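Local coordinates for protein 2-hydroxychromene-2-carboxylate isomerase (Pseudomonas putida, PDB 2IMD) that catalyses the reversible, glutathione-dependent isomerisation of 2-hydroxychromene-2-carboxylate to trans-o-hydroxybenzylidenepyruvate in bacterial naphthalene degradation, at residues F7-P12 with N107-A112; P12-A17 with F166-M171; A36-R41 with E151-Q156. One frame throughout, in Å; residues are numbered along the deposited sequence. Where two conformers were deposited one is given.

Interaction 1 (F7-P12 with N107-A112). With GSH (glutathione), chain D.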
loop_
_atom_site.group_PDB
_atom_site.type_symbol
_atom_site.label_atom_id
_atom_site.label_comp_id
_atom_site.label_asym_id
_atom_site.label_seq_id
_atom_site.Cartn_x
_atom_site.Cartn_y
_atom_site.Cartn_z
ATOM N N PHE A 7 2.175 -15.556 4.210
ATOM C CA PHE A 7 2.229 -14.623 5.300
ATOM C C PHE A 7 3.466 -14.931 6.169
ATOM O O PHE A 7 4.045 -15.999 6.033
ATOM C CB PHE A 7 1.004 -14.755 6.178
ATOM C CG PHE A 7 0.911 -16.129 6.809
ATOM C CD1 PHE A 7 0.329 -17.201 6.112
ATOM C CD2 PHE A 7 1.444 -16.336 8.080
ATOM C CE1 PHE A 7 0.260 -18.483 6.676
ATOM C CE2 PHE A 7 1.426 -17.632 8.663
ATOM C CZ PHE A 7 0.791 -18.709 7.952
ATOM N N ASP A 8 3.817 -13.975 7.053
ATOM C CA ASP A 8 4.859 -14.123 8.077
ATOM C C ASP A 8 4.213 -13.564 9.342
ATOM O O ASP A 8 3.600 -12.502 9.272
ATOM C CB ASP A 8 6.084 -13.288 7.657
ATOM C CG ASP A 8 7.289 -13.453 8.627
ATOM O OD1 ASP A 8 7.048 -13.611 9.860
ATOM O OD2 ASP A 8 8.448 -13.319 8.153
ATOM N N PHE A 9 4.265 -14.273 10.467
ATOM C CA PHE A 9 3.581 -13.799 11.670
ATOM C C PHE A 9 4.086 -12.456 12.192
ATOM O O PHE A 9 3.429 -11.878 13.068
ATOM C CB PHE A 9 3.709 -14.864 12.742
ATOM C CG PHE A 9 2.802 -16.056 12.514
ATOM C CD1 PHE A 9 1.420 -15.899 12.471
ATOM C CD2 PHE A 9 3.334 -17.348 12.428
ATOM C CE1 PHE A 9 0.562 -17.042 12.276
ATOM C CE2 PHE A 9 2.490 -18.498 12.233
ATOM C CZ PHE A 9 1.117 -18.352 12.177
ATOM N N LEU A 10 5.258 -11.991 11.721
ATOM C CA LEU A 10 5.728 -10.648 12.130
ATOM C C LEU A 10 4.937 -9.518 11.495
ATOM O O LEU A 10 5.138 -8.342 11.872
ATOM C CB LEU A 10 7.230 -10.447 11.854
ATOM C CG LEU A 10 7.792 -10.454 10.460
ATOM C CD1 LEU A 10 7.229 -9.326 9.668
ATOM C CD2 LEU A 10 9.321 -10.202 10.585
ATOM N N SER A 11 4.048 -9.855 10.554
ATOM C CA SER A 11 3.458 -8.794 9.681
ATOM C C SER A 11 2.026 -8.433 10.183
ATOM O O SER A 11 1.086 -9.260 10.064
ATOM C CB SER A 11 3.360 -9.367 8.257
ATOM O OG SER A 11 2.543 -8.486 7.452
ATOM N N PRO A 12 1.805 -7.177 10.591
ATOM C CA PRO A 12 0.469 -6.810 11.062
ATOM C C PRO A 12 -0.484 -6.701 9.884
ATOM O O PRO A 12 -1.726 -6.920 10.025
ATOM C CB PRO A 12 0.665 -5.447 11.747
ATOM C CG PRO A 12 1.945 -4.848 10.992
ATOM C CD PRO A 12 2.806 -6.102 10.759
ATOM N N ASN A 107 -4.893 -18.844 12.890
ATOM C CA ASN A 107 -5.758 -17.902 13.606
ATOM C C ASN A 107 -5.325 -17.720 15.054
ATOM O O ASN A 107 -5.258 -16.603 15.577
ATOM C CB ASN A 107 -7.212 -18.391 13.578
ATOM C CG ASN A 107 -7.801 -18.396 12.183
ATOM O OD1 ASN A 107 -7.365 -17.655 11.305
ATOM N ND2 ASN A 107 -8.840 -19.181 11.988
ATOM N N VAL A 108 -4.998 -18.830 15.725
ATOM C CA VAL A 108 -4.638 -18.697 17.143
ATOM C C VAL A 108 -3.357 -17.893 17.317
ATOM O O VAL A 108 -3.260 -16.997 18.197
ATOM C CB VAL A 108 -4.482 -20.108 17.760
ATOM C CG1 VAL A 108 -3.928 -20.041 19.147
ATOM C CG2 VAL A 108 -5.881 -20.768 17.812
ATOM N N VAL A 109 -2.378 -18.156 16.441
ATOM C CA VAL A 109 -1.092 -17.511 16.581
ATOM C C VAL A 109 -1.262 -16.039 16.221
ATOM O O VAL A 109 -0.779 -15.159 16.922
ATOM C CB VAL A 109 0.008 -18.207 15.729
ATOM C CG1 VAL A 109 1.320 -17.445 15.786
ATOM C CG2 VAL A 109 0.229 -19.631 16.262
ATOM N N PHE A 110 -1.896 -15.739 15.092
ATOM C CA PHE A 110 -2.096 -14.311 14.791
ATOM C C PHE A 110 -2.866 -13.558 15.863
ATOM O O PHE A 110 -2.548 -12.394 16.163
ATOM C CB PHE A 110 -2.824 -14.142 13.439
ATOM C CG PHE A 110 -1.870 -13.863 12.293
ATOM C CD1 PHE A 110 -0.934 -12.819 12.361
ATOM C CD2 PHE A 110 -1.922 -14.666 11.175
ATOM C CE1 PHE A 110 -0.074 -12.539 11.309
ATOM C CE2 PHE A 110 -1.054 -14.423 10.104
ATOM C CZ PHE A 110 -0.094 -13.374 10.213
ATOM N N ASN A 111 -3.901 -14.224 16.433
ATOM C CA ASN A 111 -4.654 -13.531 17.461
ATOM C C ASN A 111 -3.764 -13.268 18.669
ATOM O O ASN A 111 -3.881 -12.194 19.291
ATOM C CB ASN A 111 -5.876 -14.259 17.982
ATOM C CG ASN A 111 -6.422 -13.562 19.218
ATOM O OD1 ASN A 111 -6.279 -14.050 20.375
ATOM N ND2 ASN A 111 -6.924 -12.326 19.007
ATOM N N ALA A 112 -2.960 -14.264 19.055
ATOM C CA ALA A 112 -2.032 -14.079 20.196
ATOM C C ALA A 112 -1.052 -12.938 19.977
ATOM O O ALA A 112 -0.944 -12.012 20.799
ATOM C CB ALA A 112 -1.278 -15.372 20.401
HETATM N N1 GSH D . -0.543 -1.472 1.691
HETATM C CA1 GSH D . -0.379 -2.766 2.329
HETATM C C1 GSH D . -1.486 -3.435 2.996
HETATM O O11 GSH D . -1.432 -4.663 3.384
HETATM O O12 GSH D . -2.348 -2.624 3.332
HETATM C CB1 GSH D . 1.055 -2.970 2.832
HETATM C CG1 GSH D . 1.583 -4.356 3.175
HETATM C CD1 GSH D . 3.003 -4.310 3.695
HETATM O OE1 GSH D . 3.581 -3.161 3.943
HETATM N N2 GSH D . 3.666 -5.466 3.900
HETATM C CA2 GSH D . 5.038 -5.563 4.346
HETATM C C2 GSH D . 5.899 -5.958 3.184
HETATM O O2 GSH D . 5.516 -7.016 2.376
HETATM C CB2 GSH D . 5.136 -6.528 5.539
HETATM S SG2 GSH D . 4.025 -6.042 6.918
HETATM N N3 GSH D . 7.017 -5.268 2.948
HETATM C CA3 GSH D . 7.708 -5.631 1.739
HETATM C C3 GSH D . 7.748 -4.435 0.803
HETATM O O31 GSH D . 8.225 -4.641 -0.349
HETATM O O32 GSH D . 7.363 -3.280 1.157
#
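F9 drives the edge of its ring into the face of F110, an edge-to-face pair with centroids 4.8 Å apart and planes at 64°. The inserted atom is F9 CD1, which stands 3.5 Å above the F110 plane, over the ring centre, while F110 meets F9 at its rim. F7 completes the aromatic cluster. It touches both rings: F7 CE2 lies over one face of F9, displaced toward the rim, and F7 CD2 comes within 3.7 Å of F110 CE2, the F7 and F110 planes being oblique at 56°.

The other face of F9 is taken by a CH-pi contact. V109 holds CG1 trans to its own backbone N (chi1 175°), and this places the methyl 3.5 Å from the F9 centroid, almost on the ring normal. F9 is thus clamped between V109 and F7, with F110 at its rim.

The loop 7-12 leads from strand 2-7 into helix 12-28, the first beta-alpha step of the thioredoxin fold, where GST-superfamily enzymes carry their thiol-activating residue; helix 99-115 belongs to the helical part inserted into that fold. Polar bonds shape the loop itself. D8 OD1 accepts a nearly straight bond from L10 N at 3.0 Å, an Asx turn, the donor lying above the carboxylate plane, and also bonds S86 OG. S11 N closes a type I turn on D8 O. Two loop carbonyls rest against F110, the nearer being S11 O at 3.7 Å from F110 CE1.

S11, the inferred nucleophile, sits at the N-cap of helix 12-28. Its OG lies 2.9 Å from SG2 of glutathione and is hydrogen-bonded to S14 OG.

Interaction 2 (P12-A17 with F166-M171). With GSH (glutathione), chain D.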
loop_
_atom_site.group_PDB
_atom_site.type_symbol
_atom_site.label_atom_id
_atom_site.label_comp_id
_atom_site.label_asym_id
_atom_site.label_seq_id
_atom_site.Cartn_x
_atom_site.Cartn_y
_atom_site.Cartn_z
ATOM N N PRO A 12 1.805 -7.177 10.591
ATOM C CA PRO A 12 0.469 -6.810 11.062
ATOM C C PRO A 12 -0.484 -6.701 9.884
ATOM O O PRO A 12 -1.726 -6.920 10.025
ATOM C CB PRO A 12 0.665 -5.447 11.747
ATOM C CG PRO A 12 1.945 -4.848 10.992
ATOM C CD PRO A 12 2.806 -6.102 10.759
ATOM N N PHE A 13 0.051 -6.404 8.695
ATOM C CA PHE A 13 -0.897 -6.349 7.559
ATOM C C PHE A 13 -1.365 -7.779 7.190
ATOM O O PHE A 13 -2.477 -7.973 6.658
ATOM C CB PHE A 13 -0.267 -5.672 6.350
ATOM C CG PHE A 13 -0.134 -4.186 6.558
ATOM C CD1 PHE A 13 -1.274 -3.362 6.423
ATOM C CD2 PHE A 13 1.077 -3.621 6.878
ATOM C CE1 PHE A 13 -1.198 -1.981 6.653
ATOM C CE2 PHE A 13 1.177 -2.231 7.057
ATOM C CZ PHE A 13 0.046 -1.411 6.929
ATOM N N SER A 14 -0.508 -8.773 7.439
ATOM C CA SER A 14 -0.911 -10.186 7.339
ATOM C C SER A 14 -1.944 -10.615 8.380
ATOM O O SER A 14 -2.794 -11.458 8.099
ATOM C CB SER A 14 0.351 -11.100 7.387
ATOM O OG SER A 14 1.221 -10.854 6.285
ATOM N N TYR A 15 -1.851 -10.050 9.589
ATOM C CA TYR A 15 -2.824 -10.324 10.598
ATOM C C TYR A 15 -4.191 -9.877 10.061
ATOM O O TYR A 15 -5.208 -10.594 10.172
ATOM C CB TYR A 15 -2.474 -9.504 11.842
ATOM C CG TYR A 15 -3.618 -9.361 12.856
ATOM C CD1 TYR A 15 -4.136 -10.456 13.517
ATOM C CD2 TYR A 15 -4.083 -8.096 13.209
ATOM C CE1 TYR A 15 -5.102 -10.321 14.511
ATOM C CE2 TYR A 15 -5.090 -7.926 14.193
ATOM C CZ TYR A 15 -5.599 -9.057 14.832
ATOM O OH TYR A 15 -6.574 -8.959 15.840
ATOM N N LEU A 16 -4.199 -8.634 9.535
ATOM C CA LEU A 16 -5.457 -8.130 9.009
ATOM C C LEU A 16 -5.967 -9.003 7.837
ATOM O O LEU A 16 -7.171 -9.326 7.774
ATOM C CB LEU A 16 -5.329 -6.718 8.459
ATOM C CG LEU A 16 -5.049 -5.688 9.566
ATOM C CD1 LEU A 16 -4.629 -4.368 8.864
ATOM C CD2 LEU A 16 -6.256 -5.478 10.497
ATOM N N ALA A 17 -5.092 -9.329 6.889
ATOM C CA ALA A 17 -5.515 -10.150 5.726
ATOM C C ALA A 17 -6.020 -11.501 6.173
ATOM O O ALA A 17 -7.048 -12.003 5.634
ATOM C CB ALA A 17 -4.378 -10.291 4.689
ATOM N N PHE A 166 7.282 -11.045 -3.185
ATOM C CA PHE A 166 8.296 -10.152 -2.630
ATOM C C PHE A 166 7.942 -9.596 -1.228
ATOM O O PHE A 166 8.744 -8.937 -0.565
ATOM C CB PHE A 166 8.503 -8.951 -3.551
ATOM C CG PHE A 166 7.255 -8.135 -3.718
ATOM C CD1 PHE A 166 6.864 -7.176 -2.772
ATOM C CD2 PHE A 166 6.456 -8.345 -4.848
ATOM C CE1 PHE A 166 5.671 -6.430 -2.968
ATOM C CE2 PHE A 166 5.289 -7.638 -5.010
ATOM C CZ PHE A 166 4.880 -6.736 -4.077
ATOM N N GLY A 167 6.733 -9.880 -0.801
ATOM C CA GLY A 167 6.258 -9.384 0.494
ATOM C C GLY A 167 5.077 -10.140 1.017
ATOM O O GLY A 167 4.660 -11.136 0.428
ATOM N N VAL A 168 4.556 -9.648 2.154
ATOM C CA VAL A 168 3.380 -10.265 2.712
ATOM C C VAL A 168 2.446 -9.187 3.215
ATOM O O VAL A 168 2.916 -8.063 3.543
ATOM C CB VAL A 168 3.754 -11.215 3.890
ATOM C CG1 VAL A 168 4.543 -12.440 3.326
ATOM C CG2 VAL A 168 4.548 -10.477 5.013
ATOM N N PRO A 169 1.118 -9.499 3.265
ATOM C CA PRO A 169 0.448 -10.768 2.834
ATOM C C PRO A 169 0.334 -10.768 1.329
ATOM O O PRO A 169 0.134 -9.685 0.719
ATOM C CB PRO A 169 -0.944 -10.660 3.474
ATOM C CG PRO A 169 -1.246 -9.128 3.512
ATOM C CD PRO A 169 0.166 -8.476 3.730
ATOM N N THR A 170 0.492 -11.948 0.734
ATOM C CA THR A 170 0.334 -12.108 -0.732
ATOM C C THR A 170 -0.683 -13.224 -0.971
ATOM O O THR A 170 -0.679 -14.245 -0.243
ATOM C CB THR A 170 1.653 -12.367 -1.430
ATOM O OG1 THR A 170 2.512 -11.213 -1.201
ATOM C CG2 THR A 170 1.444 -12.474 -2.938
HETATM N N MSE A 171 -1.550 -13.016 -1.971
HETATM C CA MSE A 171 -2.630 -13.967 -2.245
HETATM C C MSE A 171 -2.634 -14.234 -3.740
HETATM O O MSE A 171 -2.415 -13.312 -4.525
HETATM C CB MSE A 171 -3.992 -13.394 -1.848
HETATM C CG MSE A 171 -4.311 -13.407 -0.416
HETATM SE SE MSE A 171 -3.482 -11.915 0.578
HETATM C CE MSE A 171 -3.858 -10.376 -0.520
HETATM N N1 GSH D . -0.543 -1.472 1.691
HETATM C CA1 GSH D . -0.379 -2.766 2.329
HETATM C C1 GSH D . -1.486 -3.435 2.996
HETATM O O11 GSH D . -1.432 -4.663 3.384
HETATM O O12 GSH D . -2.348 -2.624 3.332
HETATM C CB1 GSH D . 1.055 -2.970 2.832
HETATM C CG1 GSH D . 1.583 -4.356 3.175
HETATM C CD1 GSH D . 3.003 -4.310 3.695
HETATM O OE1 GSH D . 3.581 -3.161 3.943
HETATM N N2 GSH D . 3.666 -5.466 3.900
HETATM C CA2 GSH D . 5.038 -5.563 4.346
HETATM C C2 GSH D . 5.899 -5.958 3.184
HETATM O O2 GSH D . 5.516 -7.016 2.376
HETATM C CB2 GSH D . 5.136 -6.528 5.539
HETATM S SG2 GSH D . 4.025 -6.042 6.918
HETATM N N3 GSH D . 7.017 -5.268 2.948
HETATM C CA3 GSH D . 7.708 -5.631 1.739
HETATM C C3 GSH D . 7.748 -4.435 0.803
HETATM O O31 GSH D . 8.225 -4.641 -0.349
HETATM O O32 GSH D . 7.363 -3.280 1.157
#
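P169 presses its ring against the first two turns of helix 12-28, with CG 3.5 Å from A17 CB and 3.6 Å from F13 O. With OG opposite the carbonyl carbon (chi1 -62°), the S14 hydroxyl is brought up to the V168-P169 junction. There S14 OG approaches P169 N at 3.3 Å, but the imide nitrogen has no hydrogen to share; the hydroxyl bonds S11 OG instead. V168 CB flanks this oxygen too, and V168 CG2 reaches on toward CB2 of glutathione.

F13 starts beside P169, with CB 3.9 Å from P169 CD, yet at chi1 -73° its ring leaves the proline for the tripeptide. CB1 of the gamma-glutamyl arm lies over the centre of one ring face, the carboxylate oxygen O11 comes within 3.3 Å of F13 CD1, and SG2 lies at the ring's edge, in its plane. With an alanine here, the apolar surface under the gamma-glutamyl methylenes would be gone, and that arm is likely to become freer to shift.

V168 grips glutathione with its backbone: V168 N donates to O2 at 2.8 Å, and N2 of the ligand donates to V168 O at 2.7 Å. G167 brings its CA within 3.1 Å of O2, where a side chain would clash. T170 OG1 bonds back to G167 O from above the carbonyl plane. The peptide bond before P169 is cis, and this is the cis-proline loop of the thioredoxin fold, which pairs with the ligand backbone as in other glutathione transferases.

Interaction 3 (A36-R41 with E151-Q156)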
loop_
_atom_site.group_PDB
_atom_site.type_symbol
_atom_site.label_atom_id
_atom_site.label_comp_id
_atom_site.label_asym_id
_atom_site.label_seq_id
_atom_site.Cartn_x
_atom_site.Cartn_y
_atom_site.Cartn_z
ATOM N N ALA A 36 3.441 -20.206 5.498
ATOM C CA ALA A 36 4.231 -19.341 6.368
ATOM C C ALA A 36 5.623 -19.234 5.734
ATOM O O ALA A 36 6.292 -20.257 5.463
ATOM C CB ALA A 36 4.330 -19.958 7.756
ATOM N N ILE A 37 6.097 -18.013 5.495
ATOM C CA ILE A 37 7.411 -17.816 4.859
ATOM C C ILE A 37 8.204 -16.714 5.547
ATOM O O ILE A 37 7.658 -15.922 6.329
ATOM C CB ILE A 37 7.273 -17.427 3.334
ATOM C CG1 ILE A 37 6.479 -16.105 3.214
ATOM C CG2 ILE A 37 6.557 -18.553 2.526
ATOM C CD1 ILE A 37 6.428 -15.554 1.689
ATOM N N ASP A 38 9.493 -16.675 5.239
ATOM C CA ASP A 38 10.413 -15.714 5.850
ATOM C C ASP A 38 10.467 -14.413 5.034
ATOM O O ASP A 38 11.140 -14.341 3.975
ATOM C CB ASP A 38 11.813 -16.325 5.954
ATOM C CG ASP A 38 12.771 -15.500 6.797
ATOM O OD1 ASP A 38 12.563 -14.298 7.009
ATOM O OD2 ASP A 38 13.856 -16.053 7.130
ATOM N N LEU A 39 9.754 -13.391 5.525
ATOM C CA LEU A 39 9.762 -12.122 4.801
ATOM C C LEU A 39 11.202 -11.591 4.607
ATOM O O LEU A 39 11.550 -11.052 3.565
ATOM C CB LEU A 39 8.974 -11.119 5.645
ATOM C CG LEU A 39 8.505 -9.825 4.981
ATOM C CD1 LEU A 39 8.275 -8.630 5.918
ATOM C CD2 LEU A 39 8.589 -9.538 3.485
ATOM N N ALA A 40 12.077 -11.768 5.621
ATOM C CA ALA A 40 13.439 -11.251 5.493
ATOM C C ALA A 40 14.156 -11.880 4.340
ATOM O O ALA A 40 14.832 -11.186 3.597
ATOM C CB ALA A 40 14.257 -11.436 6.811
ATOM N N ARG A 41 13.986 -13.193 4.179
ATOM C CA ARG A 41 14.612 -13.895 3.059
ATOM C C ARG A 41 14.039 -13.466 1.727
ATOM O O ARG A 41 14.756 -13.269 0.722
ATOM C CB ARG A 41 14.442 -15.417 3.202
ATOM C CG ARG A 41 15.651 -16.246 2.684
ATOM C CD ARG A 41 15.468 -17.809 2.839
ATOM N NE ARG A 41 15.119 -18.431 4.154
ATOM C CZ ARG A 41 15.249 -17.907 5.387
ATOM N NH1 ARG A 41 15.754 -16.699 5.589
ATOM N NH2 ARG A 41 14.860 -18.610 6.445
ATOM N N GLU A 151 13.773 -27.209 7.417
ATOM C CA GLU A 151 13.832 -27.530 5.980
ATOM C C GLU A 151 12.550 -27.198 5.279
ATOM O O GLU A 151 12.570 -26.614 4.161
ATOM C CB GLU A 151 14.147 -29.002 5.781
ATOM C CG GLU A 151 15.608 -29.275 5.995
ATOM C CD GLU A 151 15.945 -30.751 5.819
ATOM O OE1 GLU A 151 15.012 -31.588 5.703
ATOM O OE2 GLU A 151 17.161 -31.048 5.813
ATOM N N ARG A 152 11.439 -27.556 5.918
ATOM C CA ARG A 152 10.119 -27.356 5.329
ATOM C C ARG A 152 9.828 -25.831 5.185
ATOM O O ARG A 152 9.324 -25.371 4.164
ATOM C CB ARG A 152 9.028 -28.039 6.155
ATOM C CG ARG A 152 7.652 -27.876 5.558
ATOM C CD ARG A 152 7.278 -28.960 4.543
ATOM N NE ARG A 152 6.026 -28.602 3.879
ATOM C CZ ARG A 152 5.937 -28.203 2.614
ATOM N NH1 ARG A 152 7.025 -28.144 1.849
ATOM N NH2 ARG A 152 4.751 -27.889 2.104
ATOM N N TYR A 153 10.157 -25.065 6.209
ATOM C CA TYR A 153 10.016 -23.606 6.156
ATOM C C TYR A 153 10.863 -23.034 5.036
ATOM O O TYR A 153 10.412 -22.169 4.282
ATOM C CB TYR A 153 10.559 -23.049 7.480
ATOM C CG TYR A 153 10.490 -21.573 7.736
ATOM C CD1 TYR A 153 9.339 -20.787 7.408
ATOM C CD2 TYR A 153 11.559 -20.937 8.360
ATOM C CE1 TYR A 153 9.303 -19.441 7.713
ATOM C CE2 TYR A 153 11.521 -19.576 8.691
ATOM C CZ TYR A 153 10.392 -18.841 8.370
ATOM O OH TYR A 153 10.424 -17.508 8.727
ATOM N N ASP A 154 12.128 -23.453 4.964
ATOM C CA ASP A 154 13.023 -22.989 3.902
ATOM C C ASP A 154 12.460 -23.339 2.514
ATOM O O ASP A 154 12.534 -22.498 1.577
ATOM C CB ASP A 154 14.408 -23.586 4.076
ATOM C CG ASP A 154 15.177 -22.982 5.240
ATOM O OD1 ASP A 154 14.689 -21.992 5.835
ATOM O OD2 ASP A 154 16.293 -23.500 5.524
ATOM N N GLU A 155 11.922 -24.560 2.362
ATOM C CA GLU A 155 11.329 -25.034 1.086
ATOM C C GLU A 155 10.191 -24.121 0.656
ATOM O O GLU A 155 10.119 -23.690 -0.527
ATOM C CB GLU A 155 10.822 -26.487 1.218
ATOM C CG GLU A 155 11.960 -27.444 1.349
ATOM C CD GLU A 155 11.494 -28.881 1.613
ATOM O OE1 GLU A 155 10.261 -29.119 1.766
ATOM O OE2 GLU A 155 12.383 -29.765 1.685
ATOM N N GLN A 156 9.339 -23.763 1.602
ATOM C CA GLN A 156 8.179 -22.958 1.238
ATOM C C GLN A 156 8.603 -21.541 0.945
ATOM O O GLN A 156 8.054 -20.892 0.056
ATOM C CB GLN A 156 7.135 -22.957 2.360
ATOM C CG GLN A 156 6.474 -24.352 2.508
ATOM C CD GLN A 156 5.945 -24.854 1.176
ATOM O OE1 GLN A 156 5.088 -24.234 0.544
ATOM N NE2 GLN A 156 6.490 -25.961 0.728
#
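Y153 lies along A36, I37 and D38, the link between strand 31-36 and helix 39-46, joining this edge of the thioredoxin-like sheet to helix 147-162. From CB the ring extends trans to the backbone N (chi1 -177°), toward the link, with R87 and I91 of helix 87-92 also touching the side chain. CD1 meets A36 O at 3.7 Å, the oxygen lying at the ring edge and in its plane; the carbonyl's hydrogen bond is with Y94 OH. CE1 comes next, equally near I37 C and D38 N. Across the ring, CE2 is 4.1 Å from R41 NH2, with the guanidinium standing steeply against the ring at 78°. CZ and OH end against D38, whose CB is 3.3 Å from OH and whose carboxylate is nearly parallel to the phenol ring.

D38 caps helix 39-46: its OD1 accepts weak bonds from A40 N and R41 N. R41, in the conformer given, joins D38 and D154 in a salt-bridge network; its NH2 makes a weak, 3.4 Å bond to D154 OD1, the two flat groups almost perpendicular. One helical turn on from Y153, I37 CG2 rests 3.7 Å from the backbone oxygen of Q156.

In the fold
From the N terminus, strand 2-7 runs into the loop of interaction 1, which closes on helix 99-115 after 94 intervening residues. P12 is shared with interaction 2, where the start of helix 12-28 meets the loop before strand 170-173, closing the longest loop. Interaction 3 follows strand 31-36 and is nested inside that loop, binding the entry of helix 39-46 to helix 147-162. Interaction 1 crosses both others. The three also touch: F7 O is probably hydrogen-bonded to I37 N, F110 packs on S14 and Y15, and V168 packs on L39. Interaction 1 ties the fold to helix 99-115 and interaction 2 ties helix 12-28 to the cis-proline loop; both border glutathione.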